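Local structure of assembly chaperone of ribosomal protein L4 (Acl4) (Chaetomium thermophilum, 5TQB) at residues E154-M157 with T158-W162; N193-S197 with Q198-E202; D59-R62 with N63-A67. The protein probably acts as a dedicated chaperone that binds newly made ribosomal protein L4 and accompanies it toward ribosome assembly, using a scaffold of TPR-like helices. One frame throughout, in Å; residues are numbered along the deposited sequence.

Following the chain from its N terminus, contact 3 (59-67) comes first, inside helix 58-71; contact 1 (154-162) follows at the end of helix 131-156, and contact 2 (193-202) lies where helix 185-197 gives way to helix 201-212. All three are local and run in series, so none encloses or crosses another. Contact 3 stays within one helix, whereas contacts 1 and 2 each close a tight turn at a helix end. Those two meet in space: Met157 CE lies 3.1 Å from Ser197 OG, packing the residue that follows helix 131-156 against helix 185-197. Contact 3 stands apart, its centre about 25 Å from that of contact 1 and about 37 Å from that of contact 2.

Contact 1: E154-M157 with T158-W162; sequences EVYM and TDLSW
Val155 O, in the last turn of helix 131-156, receives Leu160 N at 2.9 Å in a nearly straight bond (177° at the hydrogen) and Thr158 N at 3.1 Å, the two donors arriving from opposite faces of the carbonyl plane. The chain then makes a type I turn from Thr158 to Ser161. One residue back, Thr158 OG1 donates to Glu154 O over 2.7 Å; its chi1 of 52° sets the hydroxyl between backbone N and carbonyl carbon, facing back along the helix. Ser161 OG uses a similar torsion to reach Thr158 O at 2.8 Å, in the carbonyl plane and on a lone pair, while Ser161 N binds the same oxygen. Leu160 forms the apolar part of the contact. Its CD1 sits over one face of the Tyr156 ring, 4.1 Å from the centroid in a CH-pi contact, and its CB reaches Tyr156 CD1 at 3.7 Å. On the neighbouring flank Val155 CG1 runs beside Leu160 CG at 4.1 Å, the two side chains pointing the same way, and both residues also pack on Val103 of helix 100-125. The carboxylates serve partners beyond the turn: Asp159 OD1 accepts from Gly99 N, and on the chain of another protein both acids form salt bridges to basic side chains while Asp159 OD2 and Glu154 OE1 accept hydrogen bonds from its backbone. The chemistry thus implies two layers: doubly used carbonyls and hydroxyls fix the buried turn, while the helix end (Glu154) and the turn (Asp159) each present an acid to that chain, consistent with recognition of a ribosomal protein client.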
ATOM      1  N   GLU B 154      -5.506 -13.093  15.119  1.00 61.33           N
ATOM      2  CA  GLU B 154      -4.782 -13.866  14.115  1.00 61.03           C
ATOM      3  C   GLU B 154      -3.756 -14.818  14.743  1.00 63.03           C
ATOM      4  O   GLU B 154      -3.435 -15.859  14.164  1.00 63.46           O
ATOM      5  CB  GLU B 154      -4.117 -12.924  13.102  1.00 60.77           C
ATOM      6  CG  GLU B 154      -5.123 -12.190  12.205  1.00 63.29           C
ATOM      7  CD  GLU B 154      -4.573 -10.893  11.593  1.00 66.85           C
ATOM      8  OE1 GLU B 154      -3.340 -10.675  11.626  1.00 63.38           O
ATOM      9  OE2 GLU B 154      -5.385 -10.086  11.079  1.00 66.79           O
ATOM     10  N   VAL B 155      -3.247 -14.476  15.924  1.00 62.18           N
ATOM     11  CA  VAL B 155      -2.373 -15.395  16.653  1.00 61.51           C
ATOM     12  C   VAL B 155      -3.179 -16.609  17.122  1.00 62.71           C
ATOM     13  O   VAL B 155      -2.698 -17.745  17.070  1.00 59.01           O
ATOM     14  CB  VAL B 155      -1.704 -14.723  17.873  1.00 60.92           C
ATOM     15  CG1 VAL B 155      -0.811 -15.708  18.605  1.00 59.88           C
ATOM     16  CG2 VAL B 155      -0.886 -13.514  17.443  1.00 61.60           C
ATOM     17  N   TYR B 156      -4.408 -16.366  17.575  1.00 62.81           N
ATOM     18  CA  TYR B 156      -5.250 -17.443  18.086  1.00 65.75           C
ATOM     19  C   TYR B 156      -5.806 -18.328  16.975  1.00 66.56           C
ATOM     20  O   TYR B 156      -6.317 -19.414  17.244  1.00 69.79           O
ATOM     21  CB  TYR B 156      -6.389 -16.890  18.950  1.00 68.51           C
ATOM     22  CG  TYR B 156      -5.973 -16.654  20.383  1.00 69.53           C
ATOM     23  CD1 TYR B 156      -5.749 -17.721  21.247  1.00 71.36           C
ATOM     24  CD2 TYR B 156      -5.792 -15.372  20.868  1.00 69.63           C
ATOM     25  CE1 TYR B 156      -5.360 -17.512  22.552  1.00 73.01           C
ATOM     26  CE2 TYR B 156      -5.405 -15.151  22.174  1.00 71.73           C
ATOM     27  CZ  TYR B 156      -5.187 -16.219  23.011  1.00 74.81           C
ATOM     28  OH  TYR B 156      -4.802 -15.986  24.311  1.00 76.88           O
HETATM   29  N   MSE B 157      -5.699 -17.864  15.731  1.00 64.75           N
HETATM   30  CA  MSE B 157      -6.133 -18.653  14.583  1.00 63.31           C
HETATM   31  C   MSE B 157      -4.933 -19.240  13.847  1.00 61.24           C
HETATM   32  O   MSE B 157      -5.087 -19.859  12.795  1.00 59.42           O
HETATM   33  CB  MSE B 157      -6.975 -17.805  13.636  1.00 65.25           C
HETATM   34  CG  MSE B 157      -8.253 -17.280  14.263  1.00 67.07           C
HETATM   35 SE   MSE B 157      -9.325 -16.240  13.018  1.00102.56          SE
HETATM   36  CE  MSE B 157      -9.924 -17.696  11.877  1.00 84.75           C
ATOM     37  N   THR B 158      -3.743 -19.031  14.408  1.00 60.19           N
ATOM     38  CA  THR B 158      -2.532 -19.681  13.924  1.00 61.41           C
ATOM     39  C   THR B 158      -1.766 -20.323  15.086  1.00 65.60           C
ATOM     40  O   THR B 158      -2.047 -21.467  15.454  1.00 64.66           O
ATOM     41  CB  THR B 158      -1.626 -18.711  13.134  1.00 63.55           C
ATOM     42  OG1 THR B 158      -1.377 -17.520  13.900  1.00 62.64           O
ATOM     43  CG2 THR B 158      -2.285 -18.343  11.798  1.00 61.76           C
ATOM     44  N   ASP B 159      -0.822 -19.583  15.669  1.00 65.90           N
ATOM     45  CA  ASP B 159       0.068 -20.115  16.708  1.00 66.79           C
ATOM     46  C   ASP B 159      -0.673 -20.834  17.850  1.00 68.64           C
ATOM     47  O   ASP B 159      -0.262 -21.911  18.287  1.00 65.96           O
ATOM     48  CB  ASP B 159       0.910 -18.988  17.313  1.00 69.18           C
ATOM     49  CG  ASP B 159       1.741 -18.233  16.277  1.00 70.44           C
ATOM     50  OD1 ASP B 159       2.478 -17.307  16.687  1.00 69.02           O
ATOM     51  OD2 ASP B 159       1.668 -18.556  15.067  1.00 69.67           O
ATOM     52  N   LEU B 160      -1.754 -20.225  18.330  1.00 69.92           N
ATOM     53  CA  LEU B 160      -2.477 -20.727  19.498  1.00 71.27           C
ATOM     54  C   LEU B 160      -3.841 -21.310  19.125  1.00 72.90           C
ATOM     55  O   LEU B 160      -4.751 -21.363  19.955  1.00 72.52           O
ATOM     56  CB  LEU B 160      -2.652 -19.608  20.533  1.00 69.09           C
ATOM     57  CG  LEU B 160      -1.370 -18.936  21.037  1.00 66.60           C
ATOM     58  CD1 LEU B 160      -1.704 -17.818  22.011  1.00 62.61           C
ATOM     59  CD2 LEU B 160      -0.430 -19.947  21.686  1.00 69.21           C
ATOM     60  N   SER B 161      -3.973 -21.757  17.881  1.00 72.65           N
ATOM     61  CA  SER B 161      -5.221 -22.356  17.407  1.00 72.64           C
ATOM     62  C   SER B 161      -5.584 -23.662  18.124  1.00 74.95           C
ATOM     63  O   SER B 161      -6.715 -24.131  18.009  1.00 77.68           O
ATOM     64  CB  SER B 161      -5.171 -22.579  15.888  1.00 69.20           C
ATOM     65  OG  SER B 161      -4.079 -23.401  15.515  1.00 68.43           O
ATOM     66  N   TRP B 162      -4.638 -24.239  18.864  1.00 77.39           N
ATOM     67  CA  TRP B 162      -4.901 -25.462  19.628  1.00 81.01           C
ATOM     68  C   TRP B 162      -5.494 -25.165  21.002  1.00 85.19           C
ATOM     69  O   TRP B 162      -5.811 -26.085  21.753  1.00 89.46           O
ATOM     70  CB  TRP B 162      -3.623 -26.277  19.819  1.00 81.93           C
ATOM     71  CG  TRP B 162      -3.132 -26.944  18.584  1.00 83.30           C
ATOM     72  CD1 TRP B 162      -3.485 -28.177  18.125  1.00 86.14           C
ATOM     73  CD2 TRP B 162      -2.186 -26.420  17.648  1.00 85.00           C
ATOM     74  NE1 TRP B 162      -2.820 -28.455  16.955  1.00 87.53           N
ATOM     75  CE2 TRP B 162      -2.014 -27.392  16.640  1.00 86.30           C
ATOM     76  CE3 TRP B 162      -1.465 -25.222  17.562  1.00 82.94           C
ATOM     77  CZ2 TRP B 162      -1.154 -27.204  15.559  1.00 84.85           C
ATOM     78  CZ3 TRP B 162      -0.613 -25.037  16.488  1.00 82.55           C
ATOM     79  CH2 TRP B 162      -0.464 -26.024  15.500  1.00 83.26           C
TER

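Contact 2: N193-S197 with Q198-E202; sequences NVRIS and QERTE
Arg200 N donates to Arg195 O at 2.9 Å and Glu199 N to Ile196 O at 3.0 Å, and with Glu199 at positive phi this pair of bonds defines a Schellman motif that ends helix 185-197. Arg195 O also takes Gln198 N, at 2.8 Å, from the opposite face of its carbonyl plane, so a single oxygen anchors two backbone donors of the turn. Arg200 then occupies the N-cap position of helix 201-212. Beside this backbone the guanidinium groups of Arg195 and Arg200 lie flat on one another, centres 3.9 Å apart and planes only 12° from parallel; the overlap is offset, with Arg200 NH1 over the Arg195 NE rim at 3.5 Å. Bends at chi2 of Arg195 (-75°) and at chi3 of Arg200 bring the two groups face to face. Arg195 NH1 meanwhile donates to Gln198 OE1 at 2.9 Å, on a lone pair in the amide plane, although the oxygen is tilted 29° from the guanidinium plane. The Gln198 amide is supported by Val194 CG1, which comes within 3.6 Å of CD from alongside. Nearby acids probably offset the charge: Arg195 NH1 forms a salt bridge with Glu171, Arg200 NH1 another with Glu203, and Gln198 NE2 binds both Glu171 and Glu167. The stacked cations are therefore probably stabilised by the carboxylates around them, and the network couples the turn to helix 166-180 on one side and to the first turn of helix 201-212 on the other.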
ATOM      1  N   ASN B 193     -12.755 -12.990   8.865  1.00 65.41           N
ATOM      2  CA  ASN B 193     -11.756 -14.025   9.086  1.00 64.07           C
ATOM      3  C   ASN B 193     -12.282 -15.052  10.072  1.00 66.66           C
ATOM      4  O   ASN B 193     -12.266 -16.251   9.799  1.00 68.04           O
ATOM      5  CB  ASN B 193     -10.465 -13.409   9.623  1.00 65.15           C
ATOM      6  CG  ASN B 193      -9.221 -14.086   9.083  1.00 66.11           C
ATOM      7  OD1 ASN B 193      -9.233 -15.272   8.762  1.00 68.61           O
ATOM      8  ND2 ASN B 193      -8.138 -13.326   8.972  1.00 64.80           N
ATOM      9  N   VAL B 194     -12.771 -14.566  11.209  1.00 67.98           N
ATOM     10  CA  VAL B 194     -13.361 -15.421  12.240  1.00 70.60           C
ATOM     11  C   VAL B 194     -14.558 -16.206  11.704  1.00 70.55           C
ATOM     12  O   VAL B 194     -14.623 -17.425  11.846  1.00 74.08           O
ATOM     13  CB  VAL B 194     -13.808 -14.588  13.468  1.00 65.22           C
ATOM     14  CG1 VAL B 194     -14.541 -15.455  14.489  1.00 66.11           C
ATOM     15  CG2 VAL B 194     -12.605 -13.910  14.119  1.00 61.30           C
ATOM     16  N   ARG B 195     -15.500 -15.493  11.092  1.00 69.39           N
ATOM     17  CA  ARG B 195     -16.717 -16.096  10.556  1.00 71.52           C
ATOM     18  C   ARG B 195     -16.435 -17.281   9.623  1.00 73.71           C
ATOM     19  O   ARG B 195     -17.071 -18.335   9.745  1.00 74.92           O
ATOM     20  CB  ARG B 195     -17.540 -15.032   9.825  1.00 72.77           C
ATOM     21  CG  ARG B 195     -18.140 -13.974  10.745  1.00 76.44           C
ATOM     22  CD  ARG B 195     -19.335 -14.512  11.512  1.00 81.62           C
ATOM     23  NE  ARG B 195     -19.913 -13.511  12.407  1.00 82.57           N
ATOM     24  CZ  ARG B 195     -19.494 -13.282  13.648  1.00 81.64           C
ATOM     25  NH1 ARG B 195     -18.486 -13.975  14.160  1.00 81.54           N
ATOM     26  NH2 ARG B 195     -20.085 -12.353  14.383  1.00 82.46           N
ATOM     27  N   ILE B 196     -15.482 -17.106   8.707  1.00 69.43           N
ATOM     28  CA  ILE B 196     -15.089 -18.160   7.773  1.00 67.04           C
ATOM     29  C   ILE B 196     -14.733 -19.433   8.529  1.00 68.60           C
ATOM     30  O   ILE B 196     -15.217 -20.521   8.205  1.00 69.49           O
ATOM     31  CB  ILE B 196     -13.875 -17.733   6.914  1.00 64.01           C
ATOM     32  CG1 ILE B 196     -14.260 -16.595   5.966  1.00 64.97           C
ATOM     33  CG2 ILE B 196     -13.347 -18.904   6.090  1.00 62.24           C
ATOM     34  CD1 ILE B 196     -13.068 -15.854   5.348  1.00 59.77           C
ATOM     35  N   SER B 197     -13.884 -19.292   9.539  1.00 67.21           N
ATOM     36  CA  SER B 197     -13.478 -20.430  10.347  1.00 70.44           C
ATOM     37  C   SER B 197     -14.596 -20.928  11.265  1.00 72.98           C
ATOM     38  O   SER B 197     -14.454 -21.967  11.907  1.00 71.51           O
ATOM     39  CB  SER B 197     -12.234 -20.084  11.160  1.00 69.00           C
ATOM     40  OG  SER B 197     -11.076 -20.191  10.351  1.00 69.91           O
ATOM     41  N   GLN B 198     -15.698 -20.186  11.325  1.00 74.94           N
ATOM     42  CA  GLN B 198     -16.877 -20.618  12.072  1.00 77.14           C
ATOM     43  C   GLN B 198     -17.917 -21.224  11.140  1.00 77.35           C
ATOM     44  O   GLN B 198     -19.044 -21.485  11.553  1.00 80.40           O
ATOM     45  CB  GLN B 198     -17.499 -19.443  12.820  1.00 77.94           C
ATOM     46  CG  GLN B 198     -16.675 -18.936  13.981  1.00 76.06           C
ATOM     47  CD  GLN B 198     -17.301 -17.723  14.629  1.00 74.75           C
ATOM     48  OE1 GLN B 198     -17.809 -16.834  13.945  1.00 68.61           O
ATOM     49  NE2 GLN B 198     -17.284 -17.687  15.954  1.00 79.83           N
ATOM     50  N   GLU B 199     -17.535 -21.434   9.883  1.00 76.82           N
ATOM     51  CA  GLU B 199     -18.440 -21.973   8.874  1.00 80.63           C
ATOM     52  C   GLU B 199     -19.659 -21.069   8.692  1.00 80.61           C
ATOM     53  O   GLU B 199     -20.748 -21.540   8.355  1.00 83.32           O
ATOM     54  CB  GLU B 199     -18.878 -23.395   9.247  1.00 86.14           C
ATOM     55  CG  GLU B 199     -17.719 -24.311   9.617  1.00 89.89           C
ATOM     56  CD  GLU B 199     -18.170 -25.674  10.114  1.00 97.08           C
ATOM     57  OE1 GLU B 199     -19.370 -25.999   9.975  1.00103.72           O
ATOM     58  OE2 GLU B 199     -17.321 -26.422  10.648  1.00 95.53           O
ATOM     59  N   ARG B 200     -19.465 -19.773   8.928  1.00 76.71           N
ATOM     60  CA  ARG B 200     -20.501 -18.771   8.691  1.00 79.62           C
ATOM     61  C   ARG B 200     -20.139 -17.934   7.472  1.00 82.99           C
ATOM     62  O   ARG B 200     -19.671 -16.798   7.596  1.00 85.02           O
ATOM     63  CB  ARG B 200     -20.666 -17.861   9.905  1.00 78.57           C
ATOM     64  CG  ARG B 200     -21.319 -18.535  11.110  1.00 77.65           C
ATOM     65  CD  ARG B 200     -22.001 -17.513  11.996  1.00 78.44           C
ATOM     66  NE  ARG B 200     -21.397 -17.428  13.319  1.00 83.18           N
ATOM     67  CZ  ARG B 200     -21.636 -16.446  14.183  1.00 85.65           C
ATOM     68  NH1 ARG B 200     -22.462 -15.460  13.861  1.00 85.17           N
ATOM     69  NH2 ARG B 200     -21.044 -16.445  15.370  1.00 87.03           N
ATOM     70  N   THR B 201     -20.369 -18.503   6.295  1.00 82.18           N
ATOM     71  CA  THR B 201     -19.905 -17.916   5.047  1.00 81.45           C
ATOM     72  C   THR B 201     -20.666 -16.656   4.662  1.00 84.51           C
ATOM     73  O   THR B 201     -20.064 -15.680   4.208  1.00 84.70           O
ATOM     74  CB  THR B 201     -19.995 -18.938   3.898  1.00 80.03           C
ATOM     75  OG1 THR B 201     -19.181 -20.072   4.216  1.00 81.42           O
ATOM     76  CG2 THR B 201     -19.514 -18.334   2.583  1.00 78.27           C
ATOM     77  N   GLU B 202     -21.982 -16.666   4.831  1.00 86.62           N
ATOM     78  CA  GLU B 202     -22.780 -15.529   4.396  1.00 90.10           C
ATOM     79  C   GLU B 202     -22.466 -14.298   5.237  1.00 87.28           C
ATOM     80  O   GLU B 202     -22.389 -13.186   4.714  1.00 87.70           O
ATOM     81  CB  GLU B 202     -24.277 -15.846   4.440  1.00 96.45           C
ATOM     82  CG  GLU B 202     -25.148 -14.751   3.830  1.00102.57           C
ATOM     83  CD  GLU B 202     -24.632 -14.279   2.475  1.00108.00           C
ATOM     84  OE1 GLU B 202     -24.378 -15.136   1.599  1.00110.62           O
ATOM     85  OE2 GLU B 202     -24.461 -13.053   2.294  1.00107.52           O
TER

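Contact 3: D59-R62 with N63-A67; sequences DAAR and NYYAA
Asp59 O accepts a long, weak bond from Asn63 N at 3.3 Å, the first of four successive i to i+4 bonds that join the two segments as one continuous helix. Arg62 reaches back along the segment, its NH1 forming a salt bridge with Asp59 OD1 at 3.2 Å; the oxygen lies within 4° of the guanidinium plane but is itself met from above the carboxylate plane. Ala60 O bonds to Tyr64 N at 3.1 Å and is also approached by the ring carbon Tyr64 CD2, again at 3.1 Å, while Ala60 CB makes a distant apolar approach to Tyr64 CE2. Ala61 repeats this one residue on: Tyr65 N reaches Ala61 O at 3.0 Å, with Tyr65 CD2 close beside it. The tyrosine rings then leave the helix on different sides, Tyr64 meeting His52 and ending at Arg28, and Tyr65 stacking on Trp90 with its hydroxyl on Glu86. Arg62 O takes Ala66 N at 2.8 Å. The Arg62 side chain starts out with CG anti to the backbone N (chi1 -177°) and bends at chi3, and the guanidinium also binds Glu96 and Leu94 O. Helix 86-94, later in the chain, packs on Ala61, Arg62 and Tyr65, whereas small alanines beside large aromatics where 58-71 packs on 41-54 fit the antiparallel helix pair of the tetratricopeptide repeat predicted here.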
ATOM      1  N   ASP B  59      16.912  -8.537  13.782  1.00 79.67           N
ATOM      2  CA  ASP B  59      17.547  -8.849  15.056  1.00 84.11           C
ATOM      3  C   ASP B  59      18.062  -7.592  15.751  1.00 79.74           C
ATOM      4  O   ASP B  59      18.046  -7.503  16.979  1.00 79.51           O
ATOM      5  CB  ASP B  59      18.678  -9.855  14.853  1.00 92.07           C
ATOM      6  CG  ASP B  59      18.182 -11.184  14.313  1.00 97.12           C
ATOM      7  OD1 ASP B  59      17.694 -12.004  15.121  1.00 99.41           O
ATOM      8  OD2 ASP B  59      18.277 -11.408  13.086  1.00 98.45           O
ATOM      9  N   ALA B  60      18.521  -6.624  14.962  1.00 75.55           N
ATOM     10  CA  ALA B  60      18.928  -5.336  15.505  1.00 71.72           C
ATOM     11  C   ALA B  60      17.692  -4.601  15.991  1.00 65.71           C
ATOM     12  O   ALA B  60      17.693  -3.993  17.062  1.00 65.31           O
ATOM     13  CB  ALA B  60      19.651  -4.516  14.450  1.00 73.53           C
ATOM     14  N   ALA B  61      16.631  -4.676  15.195  1.00 60.23           N
ATOM     15  CA  ALA B  61      15.369  -4.035  15.537  1.00 58.90           C
ATOM     16  C   ALA B  61      14.800  -4.559  16.853  1.00 65.31           C
ATOM     17  O   ALA B  61      14.270  -3.786  17.653  1.00 67.33           O
ATOM     18  CB  ALA B  61      14.372  -4.226  14.425  1.00 53.50           C
ATOM     19  N   ARG B  62      14.915  -5.867  17.082  1.00 64.17           N
ATOM     20  CA  ARG B  62      14.389  -6.469  18.303  1.00 64.29           C
ATOM     21  C   ARG B  62      15.148  -5.966  19.529  1.00 63.64           C
ATOM     22  O   ARG B  62      14.545  -5.621  20.548  1.00 65.86           O
ATOM     23  CB  ARG B  62      14.453  -8.001  18.235  1.00 63.67           C
ATOM     24  CG  ARG B  62      13.841  -8.690  19.447  1.00 67.51           C
ATOM     25  CD  ARG B  62      13.934 -10.221  19.377  1.00 70.14           C
ATOM     26  NE  ARG B  62      13.352 -10.768  18.149  1.00 67.06           N
ATOM     27  CZ  ARG B  62      14.049 -11.170  17.088  1.00 67.10           C
ATOM     28  NH1 ARG B  62      15.376 -11.102  17.076  1.00 69.87           N
ATOM     29  NH2 ARG B  62      13.416 -11.646  16.024  1.00 65.62           N
ATOM     30  N   ASN B  63      16.470  -5.927  19.428  1.00 63.76           N
ATOM     31  CA  ASN B  63      17.300  -5.468  20.537  1.00 68.73           C
ATOM     32  C   ASN B  63      17.030  -4.002  20.903  1.00 64.87           C
ATOM     33  O   ASN B  63      17.008  -3.643  22.082  1.00 67.87           O
ATOM     34  CB  ASN B  63      18.780  -5.677  20.206  1.00 75.14           C
ATOM     35  CG  ASN B  63      19.132  -7.141  20.006  1.00 79.95           C
ATOM     36  OD1 ASN B  63      18.658  -8.012  20.739  1.00 81.63           O
ATOM     37  ND2 ASN B  63      19.961  -7.420  19.005  1.00 80.79           N
ATOM     38  N   TYR B  64      16.805  -3.162  19.897  1.00 59.94           N
ATOM     39  CA  TYR B  64      16.545  -1.745  20.131  1.00 63.59           C
ATOM     40  C   TYR B  64      15.178  -1.545  20.773  1.00 63.57           C
ATOM     41  O   TYR B  64      15.033  -0.782  21.730  1.00 65.32           O
ATOM     42  CB  TYR B  64      16.626  -0.954  18.822  1.00 61.91           C
ATOM     43  CG  TYR B  64      18.037  -0.643  18.366  1.00 64.42           C
ATOM     44  CD1 TYR B  64      18.907   0.068  19.180  1.00 67.93           C
ATOM     45  CD2 TYR B  64      18.489  -1.036  17.115  1.00 64.36           C
ATOM     46  CE1 TYR B  64      20.188   0.359  18.771  1.00 68.48           C
ATOM     47  CE2 TYR B  64      19.771  -0.746  16.695  1.00 65.38           C
ATOM     48  CZ  TYR B  64      20.616  -0.044  17.530  1.00 67.53           C
ATOM     49  OH  TYR B  64      21.898   0.256  17.128  1.00 69.66           O
ATOM     50  N   TYR B  65      14.179  -2.235  20.236  1.00 59.42           N
ATOM     51  CA  TYR B  65      12.826  -2.152  20.763  1.00 57.70           C
ATOM     52  C   TYR B  65      12.776  -2.731  22.177  1.00 60.51           C
ATOM     53  O   TYR B  65      12.047  -2.228  23.029  1.00 63.47           O
ATOM     54  CB  TYR B  65      11.848  -2.887  19.837  1.00 57.26           C
ATOM     55  CG  TYR B  65      11.358  -2.071  18.656  1.00 56.59           C
ATOM     56  CD1 TYR B  65      10.820  -0.803  18.835  1.00 60.60           C
ATOM     57  CD2 TYR B  65      11.433  -2.569  17.360  1.00 57.50           C
ATOM     58  CE1 TYR B  65      10.372  -0.055  17.761  1.00 61.01           C
ATOM     59  CE2 TYR B  65      10.984  -1.827  16.277  1.00 55.91           C
ATOM     60  CZ  TYR B  65      10.454  -0.572  16.484  1.00 59.04           C
ATOM     61  OH  TYR B  65      10.003   0.173  15.410  1.00 59.66           O
ATOM     62  N   ALA B  66      13.561  -3.774  22.426  1.00 59.88           N
ATOM     63  CA  ALA B  66      13.640  -4.381  23.755  1.00 62.14           C
ATOM     64  C   ALA B  66      14.277  -3.427  24.766  1.00 63.73           C
ATOM     65  O   ALA B  66      13.819  -3.313  25.906  1.00 61.20           O
ATOM     66  CB  ALA B  66      14.429  -5.678  23.691  1.00 61.66           C
ATOM     67  N   ALA B  67      15.339  -2.746  24.346  1.00 64.96           N
ATOM     68  CA  ALA B  67      16.023  -1.789  25.208  1.00 62.51           C
ATOM     69  C   ALA B  67      15.108  -0.609  25.516  1.00 61.15           C
ATOM     70  O   ALA B  67      15.149  -0.047  26.608  1.00 66.05           O
ATOM     71  CB  ALA B  67      17.303  -1.311  24.552  1.00 63.27           C
TER